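Side-chain contacts in sialyltransferase 0160 (Photobacterium damselae, PDB 4R84), which probably transfers sialic acid from CMP-sialic acid to an acceptor sugar, as a glycosyltransferase of the GT-B structural group: residues His207-Asn210 against Asn211-Ile215; Pro181-Val184 against Ala185-Glu189. All coordinates share one frame; numbering follows the deposited sequence. Where two conformers were deposited one is given.

Both contacts are local, between side chains about one helical turn apart, in helices packed about the large mixed sheet of the sialyltransferase fold. Both are partly buried, contact 1 the more so, with four of eight touching residues buried and one exposed. Contact 2, a regular run of more than two turns of helix 181-192, buries Met183 and Ile187 and exposes Pro181, Glu182 and Ala185. In contact 1 helix 208-211 ends and the chain, stiffened by two prolines, passes into helix 213-219. Both rest on backbone bonds; contact 2 joins to them a methionine-isoleucine pair, contact 1 a valine-leucine pair, an aromatic-proline contact and a buried asparagine. The two meet where Ile215 packs on Ile187 and Val184.

Contact 1: residues His207-Asn210 against Asn211-Ile215; sequences HVFN and NLPPI
Phe209 lays one face of its ring against Pro213, four residues on. The proline CG sits 4.1 Å from the ring centroid of Phe209 and 29° off the ring normal, a CH-pi contact displaced to the CD1-CE1 side, and the two side chains meet roughly at right angles. A chi1 of -170° puts CG beside the carbonyl carbon of Phe209, on the side from which Pro213 approaches. One residue earlier, CG2 of Val208 touches CD1 of Leu212 at 3.5 Å, and both side chains pack on Trp284. The backbone of Val208 holds the turn: its O accepts N of Leu212 at 3.0 Å, nearly straight, and N of Asn211 at 3.1 Å from above the carbonyl plane. Pro213 has no N-H to give, and its CD, in the place of the amide hydrogen, lies 3.1 Å from O of Phe209. Asn211 is buried, but its amide is satisfied by Thr203 and Asn178. Proline thus suits this junction twice over: it interrupts the bonding pattern between helices 208-211 and 213-219, and its compact, rigid ring presents CG hydrogens that suit the aromatic face.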
loop_
_atom_site.group_PDB
_atom_site.type_symbol
_atom_site.label_atom_id
_atom_site.label_comp_id
_atom_site.label_asym_id
_atom_site.label_seq_id
_atom_site.Cartn_x
_atom_site.Cartn_y
_atom_site.Cartn_z
ATOM N N HIS A 207 10.573 4.504 -6.423
ATOM C CA HIS A 207 10.396 5.693 -7.244
ATOM C C HIS A 207 9.950 6.907 -6.465
ATOM O O HIS A 207 9.427 7.844 -7.046
ATOM C CB HIS A 207 9.409 5.383 -8.357
ATOM C CG HIS A 207 9.894 4.294 -9.260
ATOM N ND1 HIS A 207 9.542 2.974 -9.084
ATOM C CD2 HIS A 207 10.760 4.317 -10.297
ATOM C CE1 HIS A 207 10.142 2.235 -10.000
ATOM N NE2 HIS A 207 10.888 3.027 -10.748
ATOM N N VAL A 208 10.202 6.903 -5.160
ATOM C CA VAL A 208 9.805 8.021 -4.318
ATOM C C VAL A 208 10.406 9.349 -4.794
ATOM O O VAL A 208 9.725 10.384 -4.773
ATOM C CB VAL A 208 10.176 7.769 -2.829
ATOM C CG1 VAL A 208 11.664 7.490 -2.674
ATOM C CG2 VAL A 208 9.760 8.956 -1.963
ATOM N N PHE A 209 11.655 9.328 -5.262
ATOM C CA PHE A 209 12.296 10.577 -5.659
ATOM C C PHE A 209 11.747 11.122 -6.976
ATOM O O PHE A 209 11.856 12.317 -7.258
ATOM C CB PHE A 209 13.818 10.409 -5.777
ATOM C CG PHE A 209 14.530 11.713 -5.948
ATOM C CD1 PHE A 209 14.649 12.587 -4.883
ATOM C CD2 PHE A 209 15.058 12.080 -7.177
ATOM C CE1 PHE A 209 15.281 13.803 -5.034
ATOM C CE2 PHE A 209 15.697 13.295 -7.334
ATOM C CZ PHE A 209 15.804 14.159 -6.257
ATOM N N ASN A 210 11.167 10.253 -7.793
ATOM C CA ASN A 210 10.531 10.734 -9.017
ATOM C C ASN A 210 9.132 11.286 -8.743
ATOM O O ASN A 210 8.604 12.056 -9.543
ATOM C CB ASN A 210 10.454 9.622 -10.060
ATOM C CG ASN A 210 11.786 9.355 -10.724
ATOM O OD1 ASN A 210 12.667 10.220 -10.753
ATOM N ND2 ASN A 210 11.937 8.161 -11.278
ATOM N N ASN A 211 8.532 10.885 -7.624
ATOM C CA ASN A 211 7.131 11.239 -7.376
ATOM C C ASN A 211 6.875 12.369 -6.387
ATOM O O ASN A 211 5.942 13.149 -6.584
ATOM C CB ASN A 211 6.351 10.007 -6.895
ATOM C CG ASN A 211 6.124 8.983 -7.999
ATOM O OD1 ASN A 211 6.120 9.313 -9.192
ATOM N ND2 ASN A 211 5.935 7.725 -7.601
ATOM N N LEU A 212 7.665 12.462 -5.317
ATOM C CA LEU A 212 7.341 13.438 -4.266
ATOM C C LEU A 212 7.972 14.831 -4.442
ATOM O O LEU A 212 7.299 15.835 -4.186
ATOM C CB LEU A 212 7.720 12.884 -2.886
ATOM C CG LEU A 212 7.015 11.568 -2.506
ATOM C CD1 LEU A 212 7.222 11.239 -1.027
ATOM C CD2 LEU A 212 5.521 11.626 -2.815
ATOM N N PRO A 213 9.248 14.912 -4.872
ATOM C CA PRO A 213 9.789 16.275 -5.006
ATOM C C PRO A 213 8.979 17.246 -5.889
ATOM O O PRO A 213 8.983 18.431 -5.559
ATOM C CB PRO A 213 11.184 16.039 -5.595
ATOM C CG PRO A 213 11.570 14.695 -5.081
ATOM C CD PRO A 213 10.290 13.892 -5.105
ATOM N N PRO A 214 8.327 16.782 -6.981
ATOM C CA PRO A 214 7.542 17.743 -7.768
ATOM C C PRO A 214 6.382 18.371 -7.021
ATOM O O PRO A 214 5.909 19.433 -7.431
ATOM C CB PRO A 214 7.018 16.900 -8.926
ATOM C CG PRO A 214 8.021 15.817 -9.075
ATOM C CD PRO A 214 8.435 15.491 -7.684
ATOM N N ILE A 215 5.917 17.715 -5.958
ATOM C CA ILE A 215 4.845 18.260 -5.149
ATOM C C ILE A 215 5.424 19.051 -3.972
ATOM O O ILE A 215 4.953 20.156 -3.641
ATOM C CB ILE A 215 3.920 17.151 -4.606
ATOM C CG1 ILE A 215 3.303 16.357 -5.763
ATOM C CG2 ILE A 215 2.829 17.774 -3.714
ATOM C CD1 ILE A 215 2.628 15.038 -5.319
#

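Contact 2: residues Pro181-Val184 against Ala185-Glu189; sequences PEMV and AAIDE
Met183 stretches away from the helix axis and meets Ile187, one turn further on, near the middle of its side chain. From CB, its CG stands anti to the backbone N (chi1 176°) and touches CD1 of Ile187 at 3.7 Å, the side chains running at a slant to each other. Beyond CG the chain continues straight to SD and then bends, carrying SD and CE away from the isoleucine; two conformers were modelled, so the place of the tip is less certain. Beyond Ile187, the methionine packs on Phe151, Ser153, Tyr172, Val122 and Ile124. Ile187 answers with its longer branch: CG1 lies 3.3 Å from O of Met183, and CD1 extends from there to the methionine. That same oxygen accepts N of Ile187 at 3.0 Å. Matching bonds run from Ala185 N to Pro181 O, Ala186 N to Glu182 O and Asp188 N to Val184 O, all typical of an alpha helix. Proline suits the first turn, where its missing N-H costs no helical bond, and the small Ala186 allows close approach to Phe151 and Tyr172. Val184 and Ile187 also pack against helix 213-219, so helix 181-192 lies on the sheet beside it, the two sharing strand 106-125.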
loop_
_atom_site.group_PDB
_atom_site.type_symbol
_atom_site.label_atom_id
_atom_site.label_comp_id
_atom_site.label_asym_id
_atom_site.label_seq_id
_atom_site.Cartn_x
_atom_site.Cartn_y
_atom_site.Cartn_z
ATOM N N PRO A 181 1.888 16.841 -13.894
ATOM C CA PRO A 181 1.665 18.269 -13.633
ATOM C C PRO A 181 0.218 18.561 -13.239
ATOM O O PRO A 181 -0.031 19.482 -12.451
ATOM C CB PRO A 181 2.008 18.926 -14.973
ATOM C CG PRO A 181 2.918 17.952 -15.657
ATOM C CD PRO A 181 2.441 16.593 -15.239
ATOM N N GLU A 182 -0.726 17.782 -13.760
ATOM C CA GLU A 182 -2.129 17.944 -13.391
ATOM C C GLU A 182 -2.307 17.705 -11.892
ATOM O O GLU A 182 -3.012 18.462 -11.200
ATOM C CB GLU A 182 -3.028 16.989 -14.186
ATOM C CG GLU A 182 -3.229 17.390 -15.659
ATOM C CD GLU A 182 -2.111 16.927 -16.591
ATOM O OE1 GLU A 182 -1.093 16.357 -16.127
ATOM O OE2 GLU A 182 -2.250 17.162 -17.810
ATOM N N MET A 183 -1.682 16.647 -11.381
ATOM C CA MET A 183 -1.767 16.382 -9.950
ATOM C C MET A 183 -1.074 17.467 -9.128
ATOM O O MET A 183 -1.626 17.924 -8.125
ATOM C CB MET A 183 -1.176 15.014 -9.602
ATOM C CG MET A 183 -1.157 14.755 -8.094
ATOM S SD MET A 183 -0.599 13.098 -7.613
ATOM C CE MET A 183 -2.169 12.344 -7.206
ATOM N N VAL A 184 0.115 17.893 -9.545
ATOM C CA VAL A 184 0.822 18.950 -8.820
ATOM C C VAL A 184 -0.035 20.227 -8.722
ATOM O O VAL A 184 -0.172 20.819 -7.654
ATOM C CB VAL A 184 2.163 19.296 -9.499
ATOM C CG1 VAL A 184 2.829 20.484 -8.804
ATOM C CG2 VAL A 184 3.089 18.099 -9.466
ATOM N N ALA A 185 -0.643 20.619 -9.837
ATOM C CA ALA A 185 -1.471 21.826 -9.846
ATOM C C ALA A 185 -2.723 21.663 -8.978
ATOM O O ALA A 185 -3.163 22.621 -8.326
ATOM C CB ALA A 185 -1.861 22.198 -11.289
ATOM N N ALA A 186 -3.312 20.468 -8.994
ATOM C CA ALA A 186 -4.509 20.195 -8.193
ATOM C C ALA A 186 -4.179 20.297 -6.702
ATOM O O ALA A 186 -4.965 20.824 -5.917
ATOM C CB ALA A 186 -5.091 18.822 -8.522
ATOM N N ILE A 187 -3.012 19.806 -6.310
ATOM C CA ILE A 187 -2.596 19.906 -4.902
ATOM C C ILE A 187 -2.341 21.368 -4.524
ATOM O O ILE A 187 -2.738 21.833 -3.455
ATOM C CB ILE A 187 -1.345 19.062 -4.635
ATOM C CG1 ILE A 187 -1.683 17.584 -4.852
ATOM C CG2 ILE A 187 -0.832 19.305 -3.205
ATOM C CD1 ILE A 187 -0.471 16.668 -4.948
ATOM N N ASP A 188 -1.688 22.097 -5.419
ATOM C CA ASP A 188 -1.425 23.512 -5.197
ATOM C C ASP A 188 -2.715 24.297 -5.002
ATOM O O ASP A 188 -2.827 25.074 -4.066
ATOM C CB ASP A 188 -0.642 24.107 -6.364
ATOM C CG ASP A 188 -0.259 25.545 -6.112
ATOM O OD1 ASP A 188 0.650 25.775 -5.282
ATOM O OD2 ASP A 188 -0.882 26.435 -6.722
ATOM N N GLU A 189 -3.703 24.037 -5.850
ATOM C CA GLU A 189 -4.997 24.705 -5.744
ATOM C C GLU A 189 -5.711 24.334 -4.445
ATOM O O GLU A 189 -6.327 25.177 -3.784
ATOM C CB GLU A 189 -5.883 24.316 -6.923
ATOM C CG GLU A 189 -7.174 25.094 -7.006
ATOM C CD GLU A 189 -8.042 24.637 -8.161
ATOM O OE1 GLU A 189 -8.064 23.414 -8.421
ATOM O OE2 GLU A 189 -8.653 25.498 -8.837
#